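PDB 4IUY: short chain dehydrogenase/reductase from Acinetobacter baumannii, which probably catalyses NAD(P)(H)-dependent oxidation or reduction of a substrate not yet identified, as a member of the short-chain dehydrogenase/reductase family with a Rossmann fold. Local coordinates for residues D[90-93]-D[94-97]; D[127-130]-D[131-135]; D[136-139]-D[140-143]; D[145-148]-D[149-153]. All blocks are in the same frame, centred on the assembly; numbering follows the deposited sequence.

Contact 1. Residues D[90-93]-D[94-97]; sequences SAVK and DMLS
Ser90 and Asp94 meet one turn apart on helix 89-101, a helix of the Rossmann fold that follows strand 79-83 at the edge of the parallel sheet within this chain. Ser90 O accepts the amide of Asp94 at 2.8 Å (N to O), while Ser90 OG turns the other way, to Asp88 OD1, at the start of the helix. The Asp94 carboxylate folds back along the turn: CG stands beside its own backbone N (chi1 -67°), which brings OD2 to 3.0 Å from Ser90 O, an acceptor facing an acceptor and therefore no bond. Ala91 O accepts Met95 N, of a selenomethionine, at 3.0 Å. Val92 begins the buried side. Its CG1 approaches Met95 CE at 4.1 Å and Leu96 CD1 at 4.3 Å, loose apolar contacts in which the Val92 and Met95 side chains run side by side in the same direction; the bend at the last torsion of Met95 (chi3 69°) swings CE back toward the valine. Leu96 continues this face against Val147 and His150 of helix 126-153. Lys93, on the exposed side, sends its chain along Glu146 of that helix. Lys93 O is approached twice by Ser97, through N at 3.0 Å and, weakly, through OG at 3.3 Å.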
ATOM      1  N   SER D  90     -21.395 -15.196  23.116  1.00 52.31           N
ATOM      2  CA  SER D  90     -22.536 -16.069  23.374  1.00 56.98           C
ATOM      3  C   SER D  90     -23.865 -15.384  23.039  1.00 60.63           C
ATOM      4  O   SER D  90     -24.800 -16.034  22.568  1.00 53.91           O
ATOM      5  CB  SER D  90     -22.523 -16.603  24.814  1.00 65.12           C
ATOM      6  OG  SER D  90     -22.658 -15.549  25.745  1.00 75.35           O
ATOM      7  N   ALA D  91     -23.933 -14.071  23.250  1.00 54.68           N
ATOM      8  CA  ALA D  91     -25.127 -13.313  22.885  1.00 51.97           C
ATOM      9  C   ALA D  91     -25.327 -13.322  21.362  1.00 50.45           C
ATOM     10  O   ALA D  91     -26.440 -13.474  20.862  1.00 53.64           O
ATOM     11  CB  ALA D  91     -25.046 -11.905  23.419  1.00 58.50           C
ATOM     12  N   VAL D  92     -24.242 -13.166  20.623  1.00 49.08           N
ATOM     13  CA  VAL D  92     -24.314 -13.227  19.173  1.00 47.81           C
ATOM     14  C   VAL D  92     -24.747 -14.620  18.707  1.00 56.93           C
ATOM     15  O   VAL D  92     -25.609 -14.769  17.845  1.00 58.08           O
ATOM     16  CB  VAL D  92     -22.955 -12.852  18.556  1.00 46.39           C
ATOM     17  CG1 VAL D  92     -22.980 -13.033  17.043  1.00 45.32           C
ATOM     18  CG2 VAL D  92     -22.599 -11.412  18.933  1.00 45.51           C
ATOM     19  N   LYS D  93     -24.135 -15.636  19.299  1.00 59.48           N
ATOM     20  CA  LYS D  93     -24.432 -17.030  19.013  1.00 57.53           C
ATOM     21  C   LYS D  93     -25.901 -17.352  19.295  1.00 65.62           C
ATOM     22  O   LYS D  93     -26.561 -18.011  18.490  1.00 68.86           O
ATOM     23  CB  LYS D  93     -23.511 -17.923  19.843  1.00 57.55           C
ATOM     24  CG  LYS D  93     -23.459 -19.363  19.388  1.00 62.64           C
ATOM     25  CD  LYS D  93     -22.248 -20.060  20.009  1.00 68.02           C
ATOM     26  CE  LYS D  93     -22.421 -21.554  19.983  1.00 78.90           C
ATOM     27  NZ  LYS D  93     -22.677 -22.014  18.584  1.00 83.20           N
ATOM     28  N   ASP D  94     -26.405 -16.864  20.430  1.00 61.75           N
ATOM     29  CA  ASP D  94     -27.805 -17.039  20.804  1.00 64.31           C
ATOM     30  C   ASP D  94     -28.749 -16.354  19.816  1.00 62.28           C
ATOM     31  O   ASP D  94     -29.782 -16.915  19.445  1.00 54.40           O
ATOM     32  CB  ASP D  94     -28.068 -16.524  22.223  1.00 79.38           C
ATOM     33  CG  ASP D  94     -27.364 -17.352  23.287  1.00 92.43           C
ATOM     34  OD1 ASP D  94     -27.131 -18.557  23.042  1.00 95.57           O
ATOM     35  OD2 ASP D  94     -27.031 -16.796  24.361  1.00 95.11           O
HETATM   36  N   MSE D  95     -28.392 -15.146  19.381  1.00 51.76           N
HETATM   37  CA  MSE D  95     -29.186 -14.482  18.357  1.00 50.74           C
HETATM   38  C   MSE D  95     -29.277 -15.321  17.089  1.00 56.93           C
HETATM   39  O   MSE D  95     -30.369 -15.526  16.550  1.00 54.68           O
HETATM   40  CB  MSE D  95     -28.619 -13.108  18.011  1.00 57.14           C
HETATM   41  CG  MSE D  95     -29.057 -12.624  16.637  1.00 60.94           C
HETATM   42 SE   MSE D  95     -28.398 -10.846  16.256  0.86 66.98          SE
HETATM   43  CE  MSE D  95     -26.492 -11.257  16.085  1.00 78.04           C
ATOM     44  N   LEU D  96     -28.132 -15.806  16.606  1.00 52.05           N
ATOM     45  CA  LEU D  96     -28.143 -16.615  15.393  1.00 52.33           C
ATOM     46  C   LEU D  96     -28.982 -17.887  15.558  1.00 57.84           C
ATOM     47  O   LEU D  96     -29.765 -18.223  14.660  1.00 59.58           O
ATOM     48  CB  LEU D  96     -26.724 -16.900  14.900  1.00 49.16           C
ATOM     49  CG  LEU D  96     -26.030 -15.604  14.445  1.00 59.86           C
ATOM     50  CD1 LEU D  96     -24.529 -15.791  14.167  1.00 58.21           C
ATOM     51  CD2 LEU D  96     -26.741 -14.987  13.224  1.00 46.28           C
ATOM     52  N   SER D  97     -28.865 -18.562  16.707  1.00 62.14           N
ATOM     53  CA  SER D  97     -29.710 -19.726  16.974  1.00 60.54           C
ATOM     54  C   SER D  97     -31.193 -19.356  16.877  1.00 71.32           C
ATOM     55  O   SER D  97     -31.986 -20.062  16.248  1.00 56.89           O
ATOM     56  CB  SER D  97     -29.472 -20.289  18.387  1.00 61.89           C
ATOM     57  OG  SER D  97     -28.211 -20.905  18.537  1.00 75.55           O
TER

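Contact 2. Residues D[127-130]-D[131-135]; sequences EDWD and KIVDT
Val133 lays its CG2 methyl over one face of the Trp129 indole, a CH-pi contact in which the carbon stands 3.7 Å from the centroid of the six-membered ring and 19° off its normal. The nearest ring atom is Trp129 CE2, at 3.6 Å from Val133 CG2. Trp129 CG lies anti to the backbone N (chi1 176°), which carries the indole along the helix toward the next turn. The ring also stacks with Trp141 of the second subunit, so the tryptophan belongs to the subunit interface while Val133 packs on it from within its own helix.

Backbone bonds of the i to i+4 kind run through the segment; among them, Val133 N reaches Trp129 O at 2.9 Å. This is the first part of helix 126-153, the long helix between strands 108-111 and 159-163 of the Rossmann fold, which here packs against its copy in the second subunit. Thr135 OG1 turns back to Lys131 O at 3.0 Å, and that carbonyl also receives Thr135 N.

Two waters bridge charged side chains. One donates to Asp128 OD1 and accepts from Lys131 NZ, linking opposite charges 5.6 Å apart; Asp128 OD2 has its own salt bridge to Lys119. The other donates to both Asp130 OD1 (2.7 Å) and Asp134 OD1 (2.9 Å), and probably eases the repulsion between the carboxylates, as does Lys138 of the second subunit, salt-bridged to Asp130 OD1.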
ATOM      1  N   GLU D 127      -7.888   0.810  29.623  1.00 52.35           N
ATOM      2  CA  GLU D 127      -9.345   0.717  29.527  1.00 53.60           C
ATOM      3  C   GLU D 127      -9.828   1.298  28.196  1.00 55.50           C
ATOM      4  O   GLU D 127     -10.675   0.694  27.515  1.00 49.21           O
ATOM      5  CB  GLU D 127     -10.030   1.394  30.719  1.00 56.87           C
ATOM      6  CG  GLU D 127      -9.732   0.731  32.080  1.00 74.93           C
ATOM      7  CD  GLU D 127      -8.281   0.960  32.564  1.00 87.91           C
ATOM      8  OE1 GLU D 127      -7.828   2.132  32.598  1.00 87.15           O
ATOM      9  OE2 GLU D 127      -7.579  -0.034  32.876  1.00 88.59           O
ATOM     10  N   ASP D 128      -9.268   2.452  27.822  1.00 54.58           N
ATOM     11  CA  ASP D 128      -9.543   3.060  26.523  1.00 48.27           C
ATOM     12  C   ASP D 128      -9.156   2.099  25.415  1.00 52.79           C
ATOM     13  O   ASP D 128      -9.918   1.892  24.468  1.00 53.10           O
ATOM     14  CB  ASP D 128      -8.748   4.338  26.324  1.00 48.40           C
ATOM     15  CG  ASP D 128      -9.087   5.417  27.307  1.00 53.85           C
ATOM     16  OD1 ASP D 128     -10.276   5.535  27.686  1.00 59.66           O
ATOM     17  OD2 ASP D 128      -8.148   6.171  27.679  1.00 58.30           O
ATOM     18  N   TRP D 129      -7.956   1.523  25.522  1.00 48.80           N
ATOM     19  CA  TRP D 129      -7.479   0.604  24.496  1.00 45.31           C
ATOM     20  C   TRP D 129      -8.410  -0.584  24.312  1.00 49.01           C
ATOM     21  O   TRP D 129      -8.813  -0.883  23.186  1.00 43.63           O
ATOM     22  CB  TRP D 129      -6.071   0.126  24.815  1.00 46.06           C
ATOM     23  CG  TRP D 129      -5.544  -0.901  23.854  1.00 44.69           C
ATOM     24  CD1 TRP D 129      -5.727  -2.255  23.910  1.00 44.81           C
ATOM     25  CD2 TRP D 129      -4.758  -0.652  22.686  1.00 49.31           C
ATOM     26  NE1 TRP D 129      -5.087  -2.866  22.857  1.00 48.51           N
ATOM     27  CE2 TRP D 129      -4.489  -1.904  22.087  1.00 46.12           C
ATOM     28  CE3 TRP D 129      -4.243   0.507  22.095  1.00 46.93           C
ATOM     29  CZ2 TRP D 129      -3.739  -2.026  20.933  1.00 44.88           C
ATOM     30  CZ3 TRP D 129      -3.491   0.381  20.947  1.00 50.55           C
ATOM     31  CH2 TRP D 129      -3.255  -0.875  20.372  1.00 43.92           C
ATOM     32  N   ASP D 130      -8.717  -1.278  25.408  1.00 46.32           N
ATOM     33  CA  ASP D 130      -9.615  -2.436  25.353  1.00 48.64           C
ATOM     34  C   ASP D 130     -10.963  -2.072  24.749  1.00 47.36           C
ATOM     35  O   ASP D 130     -11.459  -2.787  23.895  1.00 53.09           O
ATOM     36  CB  ASP D 130      -9.803  -3.093  26.720  1.00 48.18           C
ATOM     37  CG  ASP D 130      -8.520  -3.752  27.241  1.00 57.63           C
ATOM     38  OD1 ASP D 130      -7.566  -3.988  26.448  1.00 53.65           O
ATOM     39  OD2 ASP D 130      -8.464  -4.047  28.457  1.00 60.27           O
ATOM     40  N   LYS D 131     -11.547  -0.951  25.163  1.00 46.20           N
ATOM     41  CA  LYS D 131     -12.834  -0.552  24.603  1.00 45.43           C
ATOM     42  C   LYS D 131     -12.788  -0.365  23.091  1.00 47.23           C
ATOM     43  O   LYS D 131     -13.597  -0.922  22.365  1.00 53.82           O
ATOM     44  CB  LYS D 131     -13.340   0.736  25.252  1.00 49.64           C
ATOM     45  CG  LYS D 131     -14.686   1.180  24.702  1.00 59.68           C
ATOM     46  CD  LYS D 131     -15.312   2.279  25.522  1.00 73.18           C
ATOM     47  CE  LYS D 131     -14.432   3.523  25.521  1.00 89.64           C
ATOM     48  NZ  LYS D 131     -14.435   4.268  24.211  1.00 96.50           N
ATOM     49  N   ILE D 132     -11.826   0.421  22.622  1.00 46.83           N
ATOM     50  CA  ILE D 132     -11.723   0.791  21.214  1.00 45.21           C
ATOM     51  C   ILE D 132     -11.318  -0.390  20.323  1.00 45.67           C
ATOM     52  O   ILE D 132     -11.917  -0.623  19.278  1.00 44.98           O
ATOM     53  CB  ILE D 132     -10.764   1.970  21.049  1.00 46.27           C
ATOM     54  CG1 ILE D 132     -11.391   3.205  21.669  1.00 45.16           C
ATOM     55  CG2 ILE D 132     -10.397   2.205  19.568  1.00 40.14           C
ATOM     56  CD1 ILE D 132     -10.408   4.301  21.925  1.00 43.07           C
ATOM     57  N   VAL D 133     -10.303  -1.133  20.744  1.00 41.00           N
ATOM     58  CA  VAL D 133      -9.802  -2.235  19.943  1.00 44.54           C
ATOM     59  C   VAL D 133     -10.737  -3.454  19.956  1.00 51.40           C
ATOM     60  O   VAL D 133     -10.971  -4.062  18.892  1.00 46.56           O
ATOM     61  CB  VAL D 133      -8.348  -2.605  20.340  1.00 55.12           C
ATOM     62  CG1 VAL D 133      -7.858  -3.758  19.500  1.00 40.20           C
ATOM     63  CG2 VAL D 133      -7.417  -1.391  20.135  1.00 40.53           C
ATOM     64  N   ASP D 134     -11.314  -3.782  21.124  1.00 41.71           N
ATOM     65  CA  ASP D 134     -12.262  -4.907  21.200  1.00 42.95           C
ATOM     66  C   ASP D 134     -13.516  -4.662  20.396  1.00 42.90           C
ATOM     67  O   ASP D 134     -13.989  -5.561  19.705  1.00 41.80           O
ATOM     68  CB  ASP D 134     -12.647  -5.252  22.640  1.00 48.49           C
ATOM     69  CG  ASP D 134     -11.490  -5.818  23.415  1.00 59.20           C
ATOM     70  OD1 ASP D 134     -10.426  -6.040  22.795  1.00 65.55           O
ATOM     71  OD2 ASP D 134     -11.644  -6.040  24.627  1.00 63.51           O
ATOM     72  N   THR D 135     -14.041  -3.445  20.486  1.00 41.24           N
ATOM     73  CA  THR D 135     -15.204  -3.042  19.716  1.00 40.62           C
ATOM     74  C   THR D 135     -14.908  -2.934  18.210  1.00 50.06           C
ATOM     75  O   THR D 135     -15.702  -3.389  17.388  1.00 44.37           O
ATOM     76  CB  THR D 135     -15.752  -1.689  20.198  1.00 47.43           C
ATOM     77  OG1 THR D 135     -16.293  -1.832  21.517  1.00 59.58           O
ATOM     78  CG2 THR D 135     -16.849  -1.177  19.245  1.00 53.90           C
TER
HETATM   79  O   HOH W   1     -11.969   5.778  25.259  1.00 61.44           O
HETATM   80  O   HOH W   2      -8.068  -5.667  24.413  1.00 66.76           O

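Contact 3. Residues D[136-139]-D[140-143]; sequences NLKA and PWQC
Lys138 and Gln142 slant across one another a turn apart on helix 126-153, the lysine CE passing 3.8 Å from Gln142 NE2. The lysine stretches out fully from a CG anti to its backbone N (chi1 -172°) and carries NZ to a salt bridge with Asp130 of the second subunit. Gln142 CG stands beside its own backbone N (chi1 -66°), 3.3 Å from Lys138 O, and the extended chain beyond it brings OE1 to 3.3 Å from Ala139 CA. The Trp141 indole presents its edge to Lys138 O, which lies in the ring plane with CE3 at 3.6 Å. Across the interface the indole stacks on Trp129 and meets Phe121 at about 90°, both of the second subunit. Pro140 sits where the helix kinks: lacking an N-H, it leaves the preceding turn unbonded there and packs CG against Asn136 O at 3.4 Å. A wider, pi-type turn at 136-138 comes just before it, and the bond from Trp141 N to Leu137 O is weak at 3.3 Å. Regular bonding resumes with Gln142 N to Lys138 O at 2.9 Å. The proline thus interrupts the backbone bonding, while Lys138 NZ and Gln142 NE2 bond to carboxylates of the second subunit, Asp130 and Asp126, NE2 also weakly to Asn87 O of its own chain.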
ATOM      1  N   ASN D 136     -13.766  -2.348  17.850  1.00 42.88           N
ATOM      2  CA  ASN D 136     -13.485  -2.082  16.437  1.00 45.29           C
ATOM      3  C   ASN D 136     -12.913  -3.247  15.667  1.00 41.72           C
ATOM      4  O   ASN D 136     -13.078  -3.317  14.443  1.00 41.34           O
ATOM      5  CB  ASN D 136     -12.560  -0.867  16.265  1.00 48.22           C
ATOM      6  CG  ASN D 136     -13.214   0.445  16.677  1.00 54.35           C
ATOM      7  OD1 ASN D 136     -14.422   0.570  16.667  1.00 69.96           O
ATOM      8  ND2 ASN D 136     -12.408   1.425  17.044  1.00 57.56           N
ATOM      9  N   LEU D 137     -12.271  -4.173  16.376  1.00 41.37           N
ATOM     10  CA  LEU D 137     -11.532  -5.254  15.713  1.00 40.27           C
ATOM     11  C   LEU D 137     -11.933  -6.642  16.242  1.00 46.80           C
ATOM     12  O   LEU D 137     -12.281  -7.539  15.473  1.00 39.41           O
ATOM     13  CB  LEU D 137     -10.028  -5.049  15.853  1.00 37.50           C
ATOM     14  CG  LEU D 137      -9.103  -6.158  15.343  1.00 46.23           C
ATOM     15  CD1 LEU D 137      -9.298  -6.447  13.833  1.00 36.72           C
ATOM     16  CD2 LEU D 137      -7.657  -5.810  15.634  1.00 41.98           C
ATOM     17  N   LYS D 138     -11.902  -6.823  17.555  1.00 39.43           N
ATOM     18  CA  LYS D 138     -12.237  -8.145  18.086  1.00 47.65           C
ATOM     19  C   LYS D 138     -13.693  -8.543  17.853  1.00 51.48           C
ATOM     20  O   LYS D 138     -13.966  -9.679  17.484  1.00 55.01           O
ATOM     21  CB  LYS D 138     -11.905  -8.258  19.557  1.00 52.00           C
ATOM     22  CG  LYS D 138     -12.065  -9.665  20.099  1.00 49.82           C
ATOM     23  CD  LYS D 138     -11.643  -9.698  21.547  1.00 44.50           C
ATOM     24  CE  LYS D 138     -11.956 -11.054  22.180  1.00 46.04           C
ATOM     25  NZ  LYS D 138     -11.721 -11.023  23.664  1.00 47.65           N
ATOM     26  N   ALA D 139     -14.625  -7.628  18.092  1.00 40.48           N
ATOM     27  CA  ALA D 139     -16.038  -7.946  17.898  1.00 45.33           C
ATOM     28  C   ALA D 139     -16.425  -8.320  16.463  1.00 52.45           C
ATOM     29  O   ALA D 139     -17.095  -9.335  16.263  1.00 57.47           O
ATOM     30  CB  ALA D 139     -16.938  -6.853  18.455  1.00 40.87           C
ATOM     31  N   PRO D 140     -16.015  -7.507  15.463  1.00 57.34           N
ATOM     32  CA  PRO D 140     -16.330  -7.880  14.079  1.00 46.82           C
ATOM     33  C   PRO D 140     -15.780  -9.257  13.732  1.00 45.13           C
ATOM     34  O   PRO D 140     -16.428  -9.993  12.975  1.00 45.29           O
ATOM     35  CB  PRO D 140     -15.624  -6.795  13.254  1.00 44.47           C
ATOM     36  CG  PRO D 140     -15.473  -5.656  14.177  1.00 43.73           C
ATOM     37  CD  PRO D 140     -15.318  -6.202  15.533  1.00 51.23           C
ATOM     38  N   TRP D 141     -14.604  -9.588  14.264  1.00 38.78           N
ATOM     39  CA  TRP D 141     -14.023 -10.912  14.080  1.00 42.37           C
ATOM     40  C   TRP D 141     -14.902 -12.010  14.712  1.00 48.81           C
ATOM     41  O   TRP D 141     -15.213 -13.012  14.067  1.00 59.10           O
ATOM     42  CB  TRP D 141     -12.586 -10.957  14.617  1.00 44.17           C
ATOM     43  CG  TRP D 141     -12.027 -12.355  14.792  1.00 47.05           C
ATOM     44  CD1 TRP D 141     -11.557 -13.182  13.813  1.00 40.85           C
ATOM     45  CD2 TRP D 141     -11.874 -13.067  16.028  1.00 42.15           C
ATOM     46  NE1 TRP D 141     -11.130 -14.370  14.364  1.00 47.94           N
ATOM     47  CE2 TRP D 141     -11.307 -14.321  15.721  1.00 43.01           C
ATOM     48  CE3 TRP D 141     -12.152 -12.761  17.361  1.00 42.89           C
ATOM     49  CZ2 TRP D 141     -11.024 -15.285  16.705  1.00 48.39           C
ATOM     50  CZ3 TRP D 141     -11.879 -13.715  18.340  1.00 44.45           C
ATOM     51  CH2 TRP D 141     -11.317 -14.967  18.004  1.00 49.17           C
ATOM     52  N   GLN D 142     -15.302 -11.813  15.964  1.00 41.45           N
ATOM     53  CA  GLN D 142     -16.224 -12.738  16.642  1.00 45.50           C
ATOM     54  C   GLN D 142     -17.518 -12.931  15.849  1.00 47.47           C
ATOM     55  O   GLN D 142     -17.948 -14.077  15.596  1.00 44.55           O
ATOM     56  CB  GLN D 142     -16.575 -12.232  18.045  1.00 47.82           C
ATOM     57  CG  GLN D 142     -15.416 -12.187  19.042  1.00 49.35           C
ATOM     58  CD  GLN D 142     -15.754 -11.394  20.318  1.00 54.60           C
ATOM     59  OE1 GLN D 142     -16.126 -10.212  20.254  1.00 58.63           O
ATOM     60  NE2 GLN D 142     -15.593 -12.031  21.474  1.00 46.39           N
ATOM     61  N   CYS D 143     -18.127 -11.817  15.448  1.00 41.67           N
ATOM     62  CA  CYS D 143     -19.387 -11.877  14.706  1.00 50.78           C
ATOM     63  C   CYS D 143     -19.212 -12.617  13.396  1.00 50.73           C
ATOM     64  O   CYS D 143     -20.062 -13.418  13.014  1.00 51.76           O
ATOM     65  CB  CYS D 143     -19.954 -10.482  14.432  1.00 41.98           C
ATOM     66  SG  CYS D 143     -20.478  -9.655  15.910  1.00 55.61           S
TER

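Contact 4. Residues D[145-148]-D[149-153]; sequences QEVV and QHMIK
Met151, a selenomethionine, gives its amide to Val147 O at 2.9 Å (N to O), and Ile152 N reaches Val148 O at the same distance, with an N-H...O angle of 169°. Gln149 N to Gln145 O and His150 N to Glu146 O are slightly longer, at 3.1 Å. The polar side chains bond outward: Glu146 holds Arg89 in a salt bridge, Gln145 NE2 is bound by carbonyls of Tyr124 and Phe121 of the second subunit, and the His150 ring is fixed at both nitrogens, ND1 to Glu100 and NE2 to the amide of Ile106. Within the turn, apolar branches pair at i to i+4. Val147 CG1 meets the terminal CE of Met151 at 3.6 Å, reached because the methionine is extended from a CG beside its own N (chi1 -71°) and leans back over the valine. Val148 CG1 likewise meets Ile152 CD1 at 3.7 Å, and Ile152 CG1 lies 3.2 Å from Val148 O. Outside the turn, Leu122 of the second subunit packs on Val148 and Ile152, whereas Ile201 of the same chain packs on Met151. This is the closing part of the long helix of an SDR Rossmann fold, with one side against helix 89-101 and another in the subunit interface.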
ATOM      1  N   GLN D 145     -16.950 -14.887  12.682  1.00 42.38           N
ATOM      2  CA  GLN D 145     -16.823 -16.303  12.993  1.00 51.24           C
ATOM      3  C   GLN D 145     -18.197 -16.931  13.206  1.00 51.24           C
ATOM      4  O   GLN D 145     -18.512 -17.957  12.604  1.00 55.12           O
ATOM      5  CB  GLN D 145     -15.962 -16.541  14.237  1.00 44.69           C
ATOM      6  CG  GLN D 145     -14.465 -16.525  14.010  1.00 52.26           C
ATOM      7  CD  GLN D 145     -13.742 -16.972  15.258  1.00 55.07           C
ATOM      8  OE1 GLN D 145     -14.193 -16.707  16.376  1.00 57.40           O
ATOM      9  NE2 GLN D 145     -12.644 -17.685  15.084  1.00 50.41           N
ATOM     10  N   GLU D 146     -19.018 -16.302  14.047  1.00 50.49           N
ATOM     11  CA  GLU D 146     -20.312 -16.892  14.369  1.00 51.42           C
ATOM     12  C   GLU D 146     -21.245 -16.910  13.164  1.00 45.82           C
ATOM     13  O   GLU D 146     -21.872 -17.919  12.905  1.00 51.35           O
ATOM     14  CB  GLU D 146     -20.972 -16.201  15.575  1.00 46.42           C
ATOM     15  CG  GLU D 146     -20.180 -16.306  16.871  1.00 47.19           C
ATOM     16  CD  GLU D 146     -19.951 -17.752  17.325  1.00 60.09           C
ATOM     17  OE1 GLU D 146     -20.820 -18.629  17.083  1.00 62.67           O
ATOM     18  OE2 GLU D 146     -18.889 -18.009  17.932  1.00 50.91           O
ATOM     19  N   VAL D 147     -21.305 -15.816  12.413  1.00 44.33           N
ATOM     20  CA  VAL D 147     -22.155 -15.747  11.224  1.00 48.11           C
ATOM     21  C   VAL D 147     -21.735 -16.746  10.158  1.00 44.51           C
ATOM     22  O   VAL D 147     -22.565 -17.333   9.470  1.00 49.88           O
ATOM     23  CB  VAL D 147     -22.221 -14.312  10.640  1.00 43.93           C
ATOM     24  CG1 VAL D 147     -22.859 -14.300   9.251  1.00 43.97           C
ATOM     25  CG2 VAL D 147     -22.999 -13.411  11.582  1.00 42.37           C
ATOM     26  N   VAL D 148     -20.437 -16.937  10.016  1.00 50.70           N
ATOM     27  CA  VAL D 148     -19.932 -17.949   9.102  1.00 48.11           C
ATOM     28  C   VAL D 148     -20.355 -19.376   9.474  1.00 46.88           C
ATOM     29  O   VAL D 148     -20.774 -20.169   8.613  1.00 51.48           O
ATOM     30  CB  VAL D 148     -18.410 -17.842   8.980  1.00 44.38           C
ATOM     31  CG1 VAL D 148     -17.784 -19.156   8.452  1.00 45.67           C
ATOM     32  CG2 VAL D 148     -18.068 -16.637   8.159  1.00 42.76           C
ATOM     33  N   GLN D 149     -20.263 -19.701  10.757  1.00 60.52           N
ATOM     34  CA  GLN D 149     -20.702 -21.017  11.211  1.00 67.00           C
ATOM     35  C   GLN D 149     -22.175 -21.234  10.857  1.00 62.55           C
ATOM     36  O   GLN D 149     -22.559 -22.322  10.431  1.00 63.67           O
ATOM     37  CB  GLN D 149     -20.494 -21.167  12.723  1.00 50.51           C
ATOM     38  CG  GLN D 149     -19.046 -21.064  13.179  1.00 63.91           C
ATOM     39  CD  GLN D 149     -18.293 -22.389  13.078  1.00 66.65           C
ATOM     40  OE1 GLN D 149     -18.767 -23.342  12.461  1.00 67.67           O
ATOM     41  NE2 GLN D 149     -17.126 -22.456  13.709  1.00 71.58           N
ATOM     42  N   HIS D 150     -22.979 -20.189  11.054  1.00 54.85           N
ATOM     43  CA  HIS D 150     -24.422 -20.182  10.759  1.00 49.83           C
ATOM     44  C   HIS D 150     -24.678 -20.366   9.262  1.00 49.68           C
ATOM     45  O   HIS D 150     -25.462 -21.208   8.851  1.00 60.80           O
ATOM     46  CB  HIS D 150     -24.983 -18.880  11.320  1.00 48.68           C
ATOM     47  CG  HIS D 150     -26.347 -18.505  10.842  1.00 56.32           C
ATOM     48  ND1 HIS D 150     -27.491 -18.799  11.551  1.00 60.31           N
ATOM     49  CD2 HIS D 150     -26.746 -17.798   9.760  1.00 55.72           C
ATOM     50  CE1 HIS D 150     -28.538 -18.314  10.910  1.00 56.31           C
ATOM     51  NE2 HIS D 150     -28.115 -17.708   9.813  1.00 51.83           N
HETATM   52  N   MSE D 151     -23.971 -19.605   8.441  1.00 60.35           N
HETATM   53  CA  MSE D 151     -24.074 -19.749   6.988  1.00 53.66           C
HETATM   54  C   MSE D 151     -23.732 -21.167   6.519  1.00 52.79           C
HETATM   55  O   MSE D 151     -24.524 -21.806   5.827  1.00 55.90           O
HETATM   56  CB  MSE D 151     -23.178 -18.720   6.291  1.00 46.41           C
HETATM   57  CG  MSE D 151     -23.686 -17.306   6.395  1.00 50.91           C
HETATM   58 SE   MSE D 151     -22.452 -16.031   5.556  0.88 54.63          SE
HETATM   59  CE  MSE D 151     -23.478 -14.384   5.724  1.00 41.89           C
ATOM     60  N   ILE D 152     -22.554 -21.648   6.907  1.00 50.83           N
ATOM     61  CA  ILE D 152     -22.128 -23.028   6.617  1.00 54.82           C
ATOM     62  C   ILE D 152     -23.161 -24.090   6.989  1.00 64.42           C
ATOM     63  O   ILE D 152     -23.438 -25.025   6.231  1.00 67.96           O
ATOM     64  CB  ILE D 152     -20.824 -23.338   7.346  1.00 52.28           C
ATOM     65  CG1 ILE D 152     -19.681 -22.554   6.696  1.00 56.31           C
ATOM     66  CG2 ILE D 152     -20.552 -24.830   7.342  1.00 54.35           C
ATOM     67  CD1 ILE D 152     -18.361 -22.655   7.433  1.00 62.16           C
ATOM     68  N   LYS D 153     -23.733 -23.926   8.171  1.00 62.70           N
ATOM     69  CA  LYS D 153     -24.757 -24.817   8.659  1.00 61.52           C
ATOM     70  C   LYS D 153     -25.932 -24.870   7.689  1.00 56.43           C
ATOM     71  O   LYS D 153     -26.475 -25.931   7.427  1.00 65.42           O
ATOM     72  CB  LYS D 153     -25.181 -24.335  10.047  1.00 64.28           C
ATOM     73  CG  LYS D 153     -25.695 -25.398  10.984  1.00 79.68           C
ATOM     74  CD  LYS D 153     -25.657 -24.873  12.420  1.00 89.32           C
ATOM     75  CE  LYS D 153     -24.260 -24.297  12.723  1.00 89.95           C
ATOM     76  NZ  LYS D 153     -24.138 -23.606  14.037  1.00 87.90           N
TER

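Contacts 2, 3 and 4 follow one another along helix 126-153, while contact 1, on helix 89-101, lies beside the later half of helix 126-153. The centres of contacts 1 and 4 are 11 Å apart, and Leu96 CD1 comes within 3.6 Å of Glu146 C. Contact 1 also reaches contact 3, through Val92 CG2 and Cys143 SG at 4.1 Å, but stays about 10 Å (nearest atoms) from contact 2. Contacts 2 and 3 join at the wide turn, where Asp134 O and Ala139 N, 2.7 Å apart, are probably hydrogen-bonded. Across the subunit interface they are complementary: Trp129 and Asp130 of one chain meet Trp141 and Lys138 of the other.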